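Dehydratase, IlvD/Edd family (Caulobacter crescentus, PDB 5OYN) dehydrates D-xylonate to 2-dehydro-3-deoxy-D-arabinonate, and D-gluconate about as efficiently, using a [2Fe-2S] cluster and a magnesium ion. Local coordinates at residues S406-E411 against D503-L508; E411-R416 against I487-T492; F427-I432 against R454-I459. All blocks are in the same frame, centred on the assembly; numbering follows the deposited sequence.

The three contacts nest along the C-terminal part of the chain: contact 3 lies inside the loop closed by contact 2, and contact 2 inside that closed by contact 1. Contacts 1 and 2, with centres about 9 Å apart, share Glu411 and meet where Ser506 OG hydrogen-bonds Thr492 OG1 at 2.7 Å. Contacts 2 and 3, about 12 Å between centres, are joined by a hydrogen bond between Pro491 O and Leu457 N at 3.0 Å. Contact 1 comes nearest the active site: the side chain of Asp503 is about 14 Å from the bound magnesium, and the side chain of Ser504 is about 11 Å from that of Glu472, which binds the magnesium. Contacts 2 and 3 lie away from the annotated sites.

Contact 1 of 3, residues S406-E411 against D503-L508; sequences SSVIGE and DSPSIL
Ile409 and Pro505 meet through hydrocarbon alone: Ile409 CG1 sits 3.6 Å from Pro505 CB, the two side chains crossing at about a right angle. Beside them Val408 sends its CG1 branch over the chain leading into the proline, 3.6 Å from Pro505 N and 4.2 Å from Pro505 CD. That branch lies opposite the valine's own backbone N (chi1 153°), which aims it at the 503-505 backbone, while CG2 takes the position beside N. Its modelled approach to the carbonyl carbon of Asp503 is too close to be trusted at this resolution. No direct hydrogen bond joins the two segments. A water donates to Asp503 O at 2.8 Å and is also modelled beside Val408 O, though too short there to count as more than a doubtful bridge.

Further out, Pro505 is the centre of an inverse gamma turn, closed by a weak bond from Ser506 N to Ser504 O of 2.7 Å. Gln498 NE2 holds Ser504 O as well, and its OE1 reaches Ser506 OG. The carboxylate of Asp503 leads away from the contact to a salt bridge with Arg184. On the other segment, Gly410 is the N-cap of helix 411-417. The whole is a loop-to-loop junction at the end of an antiparallel pairing, where strand 401-404 runs antiparallel to strand 507-511 and, past the 406-410 loop, leads into helix 411-417.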
ATOM      1  N   SER A 406      18.321  18.313 -36.191  1.00 59.60           N
ATOM      2  CA  SER A 406      19.704  18.462 -36.616  1.00 57.98           C
ATOM      3  C   SER A 406      20.631  17.539 -35.846  1.00 60.23           C
ATOM      4  O   SER A 406      21.650  17.100 -36.393  1.00 63.23           O
ATOM      5  CB  SER A 406      20.154  19.908 -36.429  1.00 57.58           C
ATOM      6  OG  SER A 406      19.094  20.794 -36.730  1.00 65.06           O
ATOM      7  N   SER A 407      20.316  17.255 -34.572  1.00 63.99           N
ATOM      8  CA  SER A 407      21.219  16.495 -33.704  1.00 59.92           C
ATOM      9  C   SER A 407      21.409  15.071 -34.172  1.00 56.05           C
ATOM     10  O   SER A 407      22.326  14.392 -33.707  1.00 62.65           O
ATOM     11  CB  SER A 407      20.700  16.471 -32.274  1.00 57.00           C
ATOM     12  OG  SER A 407      19.588  15.608 -32.167  1.00 62.77           O
ATOM     13  N   VAL A 408      20.601  14.632 -35.125  1.00 58.69           N
ATOM     14  CA  VAL A 408      20.463  13.233 -35.478  1.00 58.34           C
ATOM     15  C   VAL A 408      20.899  12.941 -36.916  1.00 63.46           C
ATOM     16  O   VAL A 408      20.884  11.777 -37.341  1.00 66.03           O
ATOM     17  CB  VAL A 408      19.010  12.801 -35.188  1.00 61.78           C
ATOM     18  CG1 VAL A 408      18.525  11.674 -36.030  1.00 70.01           C
ATOM     19  CG2 VAL A 408      18.869  12.482 -33.688  1.00 59.86           C
ATOM     20  N   ILE A 409      21.398  13.947 -37.641  1.00 57.94           N
ATOM     21  CA  ILE A 409      21.914  13.715 -38.984  1.00 64.40           C
ATOM     22  C   ILE A 409      23.101  12.768 -38.902  1.00 62.17           C
ATOM     23  O   ILE A 409      24.118  13.071 -38.265  1.00 61.39           O
ATOM     24  CB  ILE A 409      22.297  15.042 -39.660  1.00 65.18           C
ATOM     25  CG1 ILE A 409      21.050  15.805 -40.109  1.00 63.62           C
ATOM     26  CG2 ILE A 409      23.173  14.788 -40.864  1.00 64.57           C
ATOM     27  CD1 ILE A 409      21.187  17.294 -39.993  1.00 57.78           C
ATOM     28  N   GLY A 410      22.977  11.612 -39.539  1.00 65.30           N
ATOM     29  CA  GLY A 410      24.083  10.685 -39.570  1.00 67.59           C
ATOM     30  C   GLY A 410      25.136  11.102 -40.567  1.00 75.29           C
ATOM     31  O   GLY A 410      24.878  11.866 -41.495  1.00 74.60           O
ATOM     32  N   GLU A 411      26.354  10.591 -40.377  1.00 79.43           N
ATOM     33  CA  GLU A 411      27.431  10.985 -41.278  1.00 75.83           C
ATOM     34  C   GLU A 411      27.236  10.411 -42.681  1.00 76.32           C
ATOM     35  O   GLU A 411      27.616  11.054 -43.665  1.00 80.88           O
ATOM     36  CB  GLU A 411      28.781  10.574 -40.697  1.00 78.31           C
ATOM     37  CG  GLU A 411      28.996   9.090 -40.617  1.00 85.36           C
ATOM     38  CD  GLU A 411      30.419   8.706 -40.953  1.00 95.00           C
ATOM     39  OE1 GLU A 411      30.975   7.816 -40.263  1.00 94.51           O
ATOM     40  OE2 GLU A 411      30.978   9.298 -41.908  1.00 94.33           O
ATOM     41  N   ASP A 503      15.929   8.364 -34.380  1.00 61.87           N
ATOM     42  CA  ASP A 503      17.228   8.745 -34.927  1.00 67.04           C
ATOM     43  C   ASP A 503      17.105   9.091 -36.416  1.00 69.02           C
ATOM     44  O   ASP A 503      18.015   8.842 -37.215  1.00 69.93           O
ATOM     45  CB  ASP A 503      18.255   7.636 -34.705  1.00 64.32           C
ATOM     46  CG  ASP A 503      17.763   6.279 -35.198  1.00 75.04           C
ATOM     47  OD1 ASP A 503      16.532   6.116 -35.388  1.00 74.64           O
ATOM     48  OD2 ASP A 503      18.603   5.372 -35.398  1.00 80.88           O
ATOM     49  N   SER A 504      15.977   9.701 -36.792  1.00 62.83           N
ATOM     50  CA  SER A 504      15.704  10.136 -38.154  1.00 64.99           C
ATOM     51  C   SER A 504      15.800  11.651 -38.217  1.00 69.99           C
ATOM     52  O   SER A 504      15.085  12.326 -37.458  1.00 71.96           O
ATOM     53  CB  SER A 504      14.314   9.686 -38.597  1.00 63.29           C
ATOM     54  OG  SER A 504      14.237   8.284 -38.702  1.00 73.16           O
ATOM     55  N   PRO A 505      16.644  12.239 -39.090  1.00 64.17           N
ATOM     56  CA  PRO A 505      16.705  13.710 -39.208  1.00 62.97           C
ATOM     57  C   PRO A 505      15.508  14.268 -39.967  1.00 62.61           C
ATOM     58  O   PRO A 505      15.632  14.824 -41.048  1.00 65.91           O
ATOM     59  CB  PRO A 505      18.028  13.926 -39.955  1.00 58.47           C
ATOM     60  CG  PRO A 505      18.168  12.711 -40.811  1.00 65.41           C
ATOM     61  CD  PRO A 505      17.524  11.562 -40.061  1.00 65.89           C
ATOM     62  N   SER A 506      14.324  14.105 -39.395  1.00 64.21           N
ATOM     63  CA  SER A 506      13.107  14.398 -40.127  1.00 59.18           C
ATOM     64  C   SER A 506      12.782  15.882 -40.074  1.00 59.56           C
ATOM     65  O   SER A 506      13.240  16.617 -39.198  1.00 59.45           O
ATOM     66  CB  SER A 506      11.926  13.606 -39.561  1.00 65.19           C
ATOM     67  OG  SER A 506      12.141  12.210 -39.638  1.00 67.36           O
ATOM     68  N   ILE A 507      11.958  16.310 -41.027  1.00 62.46           N
ATOM     69  CA  ILE A 507      11.326  17.622 -41.006  1.00 60.52           C
ATOM     70  C   ILE A 507       9.910  17.434 -40.469  1.00 57.10           C
ATOM     71  O   ILE A 507       9.088  16.740 -41.081  1.00 55.25           O
ATOM     72  CB  ILE A 507      11.331  18.268 -42.401  1.00 60.37           C
ATOM     73  CG1 ILE A 507      12.751  18.678 -42.769  1.00 60.70           C
ATOM     74  CG2 ILE A 507      10.437  19.509 -42.429  1.00 59.22           C
ATOM     75  CD1 ILE A 507      13.153  18.253 -44.151  1.00 64.09           C
ATOM     76  N   LEU A 508       9.624  18.060 -39.330  1.00 56.11           N
ATOM     77  CA  LEU A 508       8.515  17.648 -38.484  1.00 62.78           C
ATOM     78  C   LEU A 508       7.629  18.823 -38.129  1.00 61.29           C
ATOM     79  O   LEU A 508       8.037  19.983 -38.215  1.00 62.39           O
ATOM     80  CB  LEU A 508       9.005  17.030 -37.169  1.00 59.44           C
ATOM     81  CG  LEU A 508       9.785  15.747 -37.331  1.00 56.56           C
ATOM     82  CD1 LEU A 508      11.086  15.876 -36.592  1.00 56.92           C
ATOM     83  CD2 LEU A 508       8.953  14.622 -36.785  1.00 72.48           C
TER
HETATM   84  O   HOH W   1      20.800   9.352 -37.532  1.00 61.92           O

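Contact 2 of 3, residues E411-R416 against I487-T492; sequences EEFRKR and IMSLPT
Lys415 NZ holds Glu411 OE2 at 2.8 Å, a salt bridge spanning one helical turn in which the ammonium comes from above the carboxylate plane, 39° out of it. It lies apart from the contact itself, where Phe413 and Arg416 carry the helix against Ile487, Ser489 and Pro491. Phe413, with CG opposite the backbone N (chi1 -178°), pushes an edge of its ring forward. CE2 reaches Pro491 N at 4.0 Å, with Pro491 CD close by, and CD2 borders Ser489 OG. The same ring also meets the Tyr417 ring, from the next turn of the helix, and packs on Pro505.

Arg416 bends at chi3 (-42°) and lays one guanidinium face across Ile487, the two side chains at about a right angle. NH2 is 3.8 Å from Ile487 CG1, and NH1 equally far from Ile487 CD1. An alanine in place of Arg416 is likely to uncover this side of Ile487 and open a gap under the helix. No hydrogen bond or salt bridge crosses between the segments, so the hold rests on shape and dispersion, and the guanidinium gives the isoleucine its flat face rather than its N-H groups.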
ATOM      1  N   GLU A 411      26.354  10.591 -40.377  1.00 79.43           N
ATOM      2  CA  GLU A 411      27.431  10.985 -41.278  1.00 75.83           C
ATOM      3  C   GLU A 411      27.236  10.411 -42.681  1.00 76.32           C
ATOM      4  O   GLU A 411      27.616  11.054 -43.665  1.00 80.88           O
ATOM      5  CB  GLU A 411      28.781  10.574 -40.697  1.00 78.31           C
ATOM      6  CG  GLU A 411      28.996   9.090 -40.617  1.00 85.36           C
ATOM      7  CD  GLU A 411      30.419   8.706 -40.953  1.00 95.00           C
ATOM      8  OE1 GLU A 411      30.975   7.816 -40.263  1.00 94.51           O
ATOM      9  OE2 GLU A 411      30.978   9.298 -41.908  1.00 94.33           O
ATOM     10  N   GLU A 412      26.638   9.224 -42.798  1.00 76.70           N
ATOM     11  CA  GLU A 412      26.317   8.699 -44.121  1.00 77.32           C
ATOM     12  C   GLU A 412      25.240   9.541 -44.799  1.00 79.20           C
ATOM     13  O   GLU A 412      25.322   9.812 -46.003  1.00 82.02           O
ATOM     14  CB  GLU A 412      25.879   7.239 -44.012  1.00 79.40           C
ATOM     15  CG  GLU A 412      26.308   6.377 -45.192  1.00 88.64           C
ATOM     16  CD  GLU A 412      27.815   6.405 -45.425  1.00101.77           C
ATOM     17  OE1 GLU A 412      28.575   6.278 -44.438  1.00101.76           O
ATOM     18  OE2 GLU A 412      28.241   6.565 -46.594  1.00103.82           O
ATOM     19  N   PHE A 413      24.221   9.955 -44.039  1.00 76.34           N
ATOM     20  CA  PHE A 413      23.211  10.881 -44.550  1.00 72.36           C
ATOM     21  C   PHE A 413      23.849  12.188 -45.000  1.00 74.67           C
ATOM     22  O   PHE A 413      23.502  12.721 -46.060  1.00 75.66           O
ATOM     23  CB  PHE A 413      22.160  11.129 -43.462  1.00 66.38           C
ATOM     24  CG  PHE A 413      21.018  12.040 -43.865  1.00 68.64           C
ATOM     25  CD1 PHE A 413      21.164  13.427 -43.853  1.00 70.71           C
ATOM     26  CD2 PHE A 413      19.767  11.509 -44.176  1.00 70.95           C
ATOM     27  CE1 PHE A 413      20.097  14.262 -44.193  1.00 64.96           C
ATOM     28  CE2 PHE A 413      18.695  12.334 -44.513  1.00 67.90           C
ATOM     29  CZ  PHE A 413      18.864  13.713 -44.525  1.00 67.26           C
ATOM     30  N   ARG A 414      24.782  12.718 -44.202  1.00 70.81           N
ATOM     31  CA  ARG A 414      25.465  13.955 -44.561  1.00 70.85           C
ATOM     32  C   ARG A 414      26.174  13.821 -45.906  1.00 73.99           C
ATOM     33  O   ARG A 414      25.934  14.612 -46.825  1.00 73.84           O
ATOM     34  CB  ARG A 414      26.448  14.345 -43.461  1.00 68.98           C
ATOM     35  CG  ARG A 414      27.041  15.733 -43.639  1.00 72.20           C
ATOM     36  CD  ARG A 414      27.779  16.202 -42.399  1.00 73.36           C
ATOM     37  NE  ARG A 414      26.902  16.248 -41.229  1.00 87.48           N
ATOM     38  CZ  ARG A 414      26.077  17.254 -40.936  1.00 87.39           C
ATOM     39  NH1 ARG A 414      26.005  18.329 -41.724  1.00 83.58           N
ATOM     40  NH2 ARG A 414      25.319  17.181 -39.845  1.00 83.39           N
ATOM     41  N   LYS A 415      27.033  12.805 -46.046  1.00 75.76           N
ATOM     42  CA  LYS A 415      27.759  12.588 -47.297  1.00 75.19           C
ATOM     43  C   LYS A 415      26.829  12.447 -48.495  1.00 73.12           C
ATOM     44  O   LYS A 415      27.172  12.880 -49.595  1.00 80.05           O
ATOM     45  CB  LYS A 415      28.640  11.342 -47.188  1.00 75.97           C
ATOM     46  CG  LYS A 415      30.033  11.610 -46.637  1.00 82.74           C
ATOM     47  CD  LYS A 415      30.833  10.320 -46.491  1.00 89.38           C
ATOM     48  CE  LYS A 415      31.541  10.258 -45.137  1.00 95.36           C
ATOM     49  NZ  LYS A 415      31.644   8.859 -44.608  1.00 97.49           N
ATOM     50  N   ARG A 416      25.653  11.856 -48.310  1.00 73.68           N
ATOM     51  CA  ARG A 416      24.797  11.564 -49.453  1.00 75.93           C
ATOM     52  C   ARG A 416      24.064  12.803 -49.964  1.00 77.68           C
ATOM     53  O   ARG A 416      23.939  12.988 -51.181  1.00 80.15           O
ATOM     54  CB  ARG A 416      23.793  10.463 -49.091  1.00 78.11           C
ATOM     55  CG  ARG A 416      23.009   9.932 -50.287  1.00 79.11           C
ATOM     56  CD  ARG A 416      21.990   8.867 -49.907  1.00 84.37           C
ATOM     57  NE  ARG A 416      22.505   7.922 -48.923  1.00 94.09           N
ATOM     58  CZ  ARG A 416      23.260   6.872 -49.232  1.00 97.55           C
ATOM     59  NH1 ARG A 416      23.581   6.639 -50.504  1.00 93.91           N
ATOM     60  NH2 ARG A 416      23.691   6.056 -48.273  1.00 91.64           N
ATOM     61  N   ILE A 487      21.412   1.385 -47.395  1.00 81.27           N
ATOM     62  CA  ILE A 487      20.958   2.768 -47.331  1.00 78.67           C
ATOM     63  C   ILE A 487      19.981   2.856 -46.167  1.00 72.66           C
ATOM     64  O   ILE A 487      18.825   2.453 -46.276  1.00 75.63           O
ATOM     65  CB  ILE A 487      20.331   3.216 -48.649  1.00 82.06           C
ATOM     66  CG1 ILE A 487      21.439   3.345 -49.696  1.00 82.90           C
ATOM     67  CG2 ILE A 487      19.564   4.535 -48.467  1.00 76.60           C
ATOM     68  CD1 ILE A 487      20.975   3.861 -51.017  1.00 87.43           C
ATOM     69  N   MET A 488      20.453   3.393 -45.044  1.00 72.55           N
ATOM     70  CA  MET A 488      19.724   3.214 -43.793  1.00 75.24           C
ATOM     71  C   MET A 488      18.619   4.243 -43.605  1.00 72.13           C
ATOM     72  O   MET A 488      17.632   3.963 -42.919  1.00 73.85           O
ATOM     73  CB  MET A 488      20.697   3.251 -42.613  1.00 76.13           C
ATOM     74  CG  MET A 488      21.658   2.068 -42.580  1.00 80.55           C
ATOM     75  SD  MET A 488      20.837   0.515 -43.018  1.00 88.30           S
ATOM     76  CE  MET A 488      19.823   0.261 -41.560  1.00 70.97           C
ATOM     77  N   SER A 489      18.750   5.423 -44.199  1.00 71.12           N
ATOM     78  CA  SER A 489      17.717   6.436 -44.065  1.00 71.18           C
ATOM     79  C   SER A 489      17.622   7.254 -45.346  1.00 73.90           C
ATOM     80  O   SER A 489      18.633   7.505 -46.010  1.00 72.76           O
ATOM     81  CB  SER A 489      17.996   7.355 -42.871  1.00 66.25           C
ATOM     82  OG  SER A 489      19.356   7.741 -42.833  1.00 75.11           O
ATOM     83  N   LEU A 490      16.399   7.638 -45.691  1.00 64.39           N
ATOM     84  CA  LEU A 490      16.128   8.667 -46.671  1.00 69.22           C
ATOM     85  C   LEU A 490      15.548   9.890 -45.983  1.00 68.43           C
ATOM     86  O   LEU A 490      15.089   9.809 -44.837  1.00 65.93           O
ATOM     87  CB  LEU A 490      15.165   8.169 -47.760  1.00 68.91           C
ATOM     88  CG  LEU A 490      15.602   6.870 -48.438  1.00 73.15           C
ATOM     89  CD1 LEU A 490      14.412   6.200 -49.110  1.00 67.11           C
ATOM     90  CD2 LEU A 490      16.771   7.088 -49.420  1.00 69.02           C
ATOM     91  N   PRO A 491      15.601  11.056 -46.627  1.00 68.18           N
ATOM     92  CA  PRO A 491      15.012  12.249 -46.019  1.00 63.98           C
ATOM     93  C   PRO A 491      13.522  12.055 -45.792  1.00 65.06           C
ATOM     94  O   PRO A 491      12.848  11.319 -46.517  1.00 63.65           O
ATOM     95  CB  PRO A 491      15.299  13.360 -47.036  1.00 68.22           C
ATOM     96  CG  PRO A 491      15.852  12.680 -48.242  1.00 74.05           C
ATOM     97  CD  PRO A 491      16.442  11.396 -47.784  1.00 70.28           C
ATOM     98  N   THR A 492      13.021  12.707 -44.748  1.00 64.27           N
ATOM     99  CA  THR A 492      11.676  12.458 -44.256  1.00 63.74           C
ATOM    100  C   THR A 492      11.028  13.789 -43.936  1.00 63.96           C
ATOM    101  O   THR A 492      11.695  14.724 -43.476  1.00 67.37           O
ATOM    102  CB  THR A 492      11.679  11.550 -43.009  1.00 66.68           C
ATOM    103  OG1 THR A 492      12.810  11.863 -42.181  1.00 69.20           O
ATOM    104  CG2 THR A 492      11.741  10.077 -43.405  1.00 64.61           C
TER

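Contact 3 of 3, residues F427-I432 against R454-I459; sequences FEARAI and RCILVI
Ile432 lies side by side with Leu457, both pointing the same way. Its CB meets Leu457 CD2 at 3.9 Å. CG1, placed beside the backbone N (chi1 -43°), reaches across to Cys455 CB at 3.8 Å and also borders Leu457 CD2. CD1, at the tip, ends over one face of the Arg430 guanidinium, 3.7 Å above its plane and offset toward the rim. That arginine comes round to cover the isoleucine because its chain bends at chi3 (79°). Its NH2 hydrogen-bonds Leu449 O and passes Cys455 SG obliquely at 3.9 Å, with no bond between them.

The strands are the two ends of a beta-alpha-beta crossover: strand 426-435, helix 436-443, then strand 455-460 laid parallel to the first, their local axes 46° apart. Four backbone hydrogen bonds tie them: Arg430 N to Arg454 O, Ile456 N to Arg430 O, Ile432 N to Ile456 O and Val458 N to Ile432 O. In the mixed sheet strand 528-532 flanks the first strand, and 492-494 the second.

On the face bearing Ala429 and Ala431 the packing is small against branched. Ala429 CB sits 3.6 Å from Ile456 CG2, while Ala431 CB touches Ile456 CG2 and Val458 CG2 more loosely. Just before the second strand, Arg454 bends at chi2 and chi3, bringing the edge of its guanidinium near Phe427 CB and Glu428 O, and its NH1 hydrogen-bonds Arg416 O.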
ATOM      1  N   PHE A 427      19.970  20.213 -51.440  1.00 68.74           N
ATOM      2  CA  PHE A 427      19.776  19.009 -52.227  1.00 73.31           C
ATOM      3  C   PHE A 427      18.334  19.037 -52.686  1.00 72.72           C
ATOM      4  O   PHE A 427      17.490  19.730 -52.104  1.00 67.63           O
ATOM      5  CB  PHE A 427      20.090  17.718 -51.436  1.00 73.54           C
ATOM      6  CG  PHE A 427      19.068  17.377 -50.351  1.00 72.02           C
ATOM      7  CD1 PHE A 427      19.118  17.986 -49.102  1.00 69.23           C
ATOM      8  CD2 PHE A 427      18.071  16.435 -50.578  1.00 73.36           C
ATOM      9  CE1 PHE A 427      18.194  17.674 -48.118  1.00 68.16           C
ATOM     10  CE2 PHE A 427      17.132  16.123 -49.584  1.00 68.00           C
ATOM     11  CZ  PHE A 427      17.198  16.745 -48.361  1.00 64.89           C
ATOM     12  N   GLU A 428      18.071  18.291 -53.745  1.00 72.43           N
ATOM     13  CA  GLU A 428      16.727  18.141 -54.269  1.00 76.82           C
ATOM     14  C   GLU A 428      16.381  16.664 -54.269  1.00 75.99           C
ATOM     15  O   GLU A 428      17.242  15.820 -54.548  1.00 79.72           O
ATOM     16  CB  GLU A 428      16.621  18.737 -55.679  1.00 81.51           C
ATOM     17  CG  GLU A 428      17.037  20.212 -55.735  1.00 83.04           C
ATOM     18  CD  GLU A 428      16.833  20.848 -57.106  1.00 87.14           C
ATOM     19  OE1 GLU A 428      17.244  20.228 -58.117  1.00 81.48           O
ATOM     20  OE2 GLU A 428      16.263  21.967 -57.160  1.00 81.54           O
ATOM     21  N   ALA A 429      15.127  16.352 -53.936  1.00 71.06           N
ATOM     22  CA  ALA A 429      14.675  14.969 -53.894  1.00 68.32           C
ATOM     23  C   ALA A 429      13.270  14.861 -54.472  1.00 69.70           C
ATOM     24  O   ALA A 429      12.557  15.855 -54.647  1.00 63.13           O
ATOM     25  CB  ALA A 429      14.718  14.405 -52.471  1.00 68.88           C
ATOM     26  N   ARG A 430      12.882  13.620 -54.757  1.00 67.90           N
ATOM     27  CA  ARG A 430      11.609  13.304 -55.389  1.00 68.79           C
ATOM     28  C   ARG A 430      10.622  12.833 -54.327  1.00 75.25           C
ATOM     29  O   ARG A 430      10.880  11.847 -53.629  1.00 75.99           O
ATOM     30  CB  ARG A 430      11.804  12.228 -56.455  1.00 73.26           C
ATOM     31  CG  ARG A 430      10.525  11.789 -57.128  1.00 72.39           C
ATOM     32  CD  ARG A 430      10.855  11.058 -58.386  1.00 72.86           C
ATOM     33  NE  ARG A 430      11.270   9.689 -58.125  1.00 77.14           N
ATOM     34  CZ  ARG A 430      10.409   8.685 -58.000  1.00 86.23           C
ATOM     35  NH1 ARG A 430       9.096   8.925 -58.110  1.00 72.59           N
ATOM     36  NH2 ARG A 430      10.858   7.451 -57.767  1.00 81.83           N
ATOM     37  N   ALA A 431       9.487  13.517 -54.225  1.00 72.95           N
ATOM     38  CA  ALA A 431       8.541  13.231 -53.157  1.00 68.92           C
ATOM     39  C   ALA A 431       7.843  11.888 -53.373  1.00 71.48           C
ATOM     40  O   ALA A 431       7.386  11.581 -54.475  1.00 75.64           O
ATOM     41  CB  ALA A 431       7.512  14.355 -53.058  1.00 69.64           C
ATOM     42  N   ILE A 432       7.772  11.085 -52.312  1.00 77.07           N
ATOM     43  CA  ILE A 432       6.931   9.888 -52.249  1.00 74.22           C
ATOM     44  C   ILE A 432       5.928  10.140 -51.131  1.00 72.70           C
ATOM     45  O   ILE A 432       6.277  10.054 -49.947  1.00 74.34           O
ATOM     46  CB  ILE A 432       7.740   8.615 -51.988  1.00 71.38           C
ATOM     47  CG1 ILE A 432       9.020   8.614 -52.836  1.00 76.45           C
ATOM     48  CG2 ILE A 432       6.881   7.381 -52.235  1.00 68.28           C
ATOM     49  CD1 ILE A 432       8.805   8.230 -54.288  1.00 75.25           C
ATOM     50  N   ARG A 454      17.471   9.148 -54.061  1.00 78.05           N
ATOM     51  CA  ARG A 454      17.200  10.575 -54.200  1.00 76.68           C
ATOM     52  C   ARG A 454      15.723  10.911 -54.006  1.00 78.47           C
ATOM     53  O   ARG A 454      15.258  11.953 -54.482  1.00 71.83           O
ATOM     54  CB  ARG A 454      17.699  11.091 -55.552  1.00 76.66           C
ATOM     55  CG  ARG A 454      19.016  10.470 -56.025  1.00 77.34           C
ATOM     56  CD  ARG A 454      20.208  10.884 -55.172  1.00 73.76           C
ATOM     57  NE  ARG A 454      20.135  12.280 -54.740  1.00 76.46           N
ATOM     58  CZ  ARG A 454      21.090  12.896 -54.042  1.00 76.66           C
ATOM     59  NH1 ARG A 454      22.201  12.239 -53.706  1.00 73.91           N
ATOM     60  NH2 ARG A 454      20.939  14.167 -53.678  1.00 67.49           N
ATOM     61  N   CYS A 455      14.980  10.066 -53.295  1.00 82.23           N
ATOM     62  CA  CYS A 455      13.599  10.355 -52.936  1.00 75.83           C
ATOM     63  C   CYS A 455      13.527  10.946 -51.531  1.00 71.65           C
ATOM     64  O   CYS A 455      14.491  10.919 -50.765  1.00 72.63           O
ATOM     65  CB  CYS A 455      12.739   9.092 -53.039  1.00 73.97           C
ATOM     66  SG  CYS A 455      13.024   8.160 -54.576  1.00 93.78           S
ATOM     67  N   ILE A 456      12.365  11.511 -51.207  1.00 71.17           N
ATOM     68  CA  ILE A 456      12.074  12.011 -49.867  1.00 70.59           C
ATOM     69  C   ILE A 456      10.683  11.520 -49.473  1.00 70.11           C
ATOM     70  O   ILE A 456       9.698  11.793 -50.171  1.00 66.35           O
ATOM     71  CB  ILE A 456      12.175  13.549 -49.779  1.00 69.85           C
ATOM     72  CG1 ILE A 456      11.631  14.048 -48.441  1.00 67.37           C
ATOM     73  CG2 ILE A 456      11.457  14.229 -50.952  1.00 65.78           C
ATOM     74  CD1 ILE A 456      12.035  15.456 -48.119  1.00 69.03           C
ATOM     75  N   LEU A 457      10.602  10.784 -48.365  1.00 71.69           N
ATOM     76  CA  LEU A 457       9.339  10.189 -47.952  1.00 67.55           C
ATOM     77  C   LEU A 457       8.498  11.206 -47.192  1.00 63.83           C
ATOM     78  O   LEU A 457       8.972  11.856 -46.253  1.00 61.93           O
ATOM     79  CB  LEU A 457       9.589   8.940 -47.113  1.00 66.20           C
ATOM     80  CG  LEU A 457      10.572   7.967 -47.786  1.00 69.07           C
ATOM     81  CD1 LEU A 457      11.060   6.911 -46.803  1.00 64.79           C
ATOM     82  CD2 LEU A 457       9.964   7.315 -49.031  1.00 65.10           C
ATOM     83  N   VAL A 458       7.257  11.362 -47.625  1.00 59.90           N
ATOM     84  CA  VAL A 458       6.380  12.412 -47.137  1.00 61.56           C
ATOM     85  C   VAL A 458       5.107  11.756 -46.640  1.00 68.26           C
ATOM     86  O   VAL A 458       4.569  10.851 -47.291  1.00 70.95           O
ATOM     87  CB  VAL A 458       6.068  13.460 -48.236  1.00 67.16           C
ATOM     88  CG1 VAL A 458       5.028  14.465 -47.756  1.00 61.39           C
ATOM     89  CG2 VAL A 458       7.327  14.188 -48.658  1.00 61.20           C
ATOM     90  N   ILE A 459       4.630  12.201 -45.480  1.00 66.48           N
ATOM     91  CA  ILE A 459       3.406  11.690 -44.887  1.00 67.22           C
ATOM     92  C   ILE A 459       2.543  12.881 -44.504  1.00 67.66           C
ATOM     93  O   ILE A 459       3.058  13.896 -44.022  1.00 65.42           O
ATOM     94  CB  ILE A 459       3.704  10.784 -43.668  1.00 69.03           C
ATOM     95  CG1 ILE A 459       2.411  10.215 -43.080  1.00 66.81           C
ATOM     96  CG2 ILE A 459       4.509  11.533 -42.615  1.00 62.53           C
ATOM     97  CD1 ILE A 459       2.604   8.888 -42.383  1.00 64.68           C
TER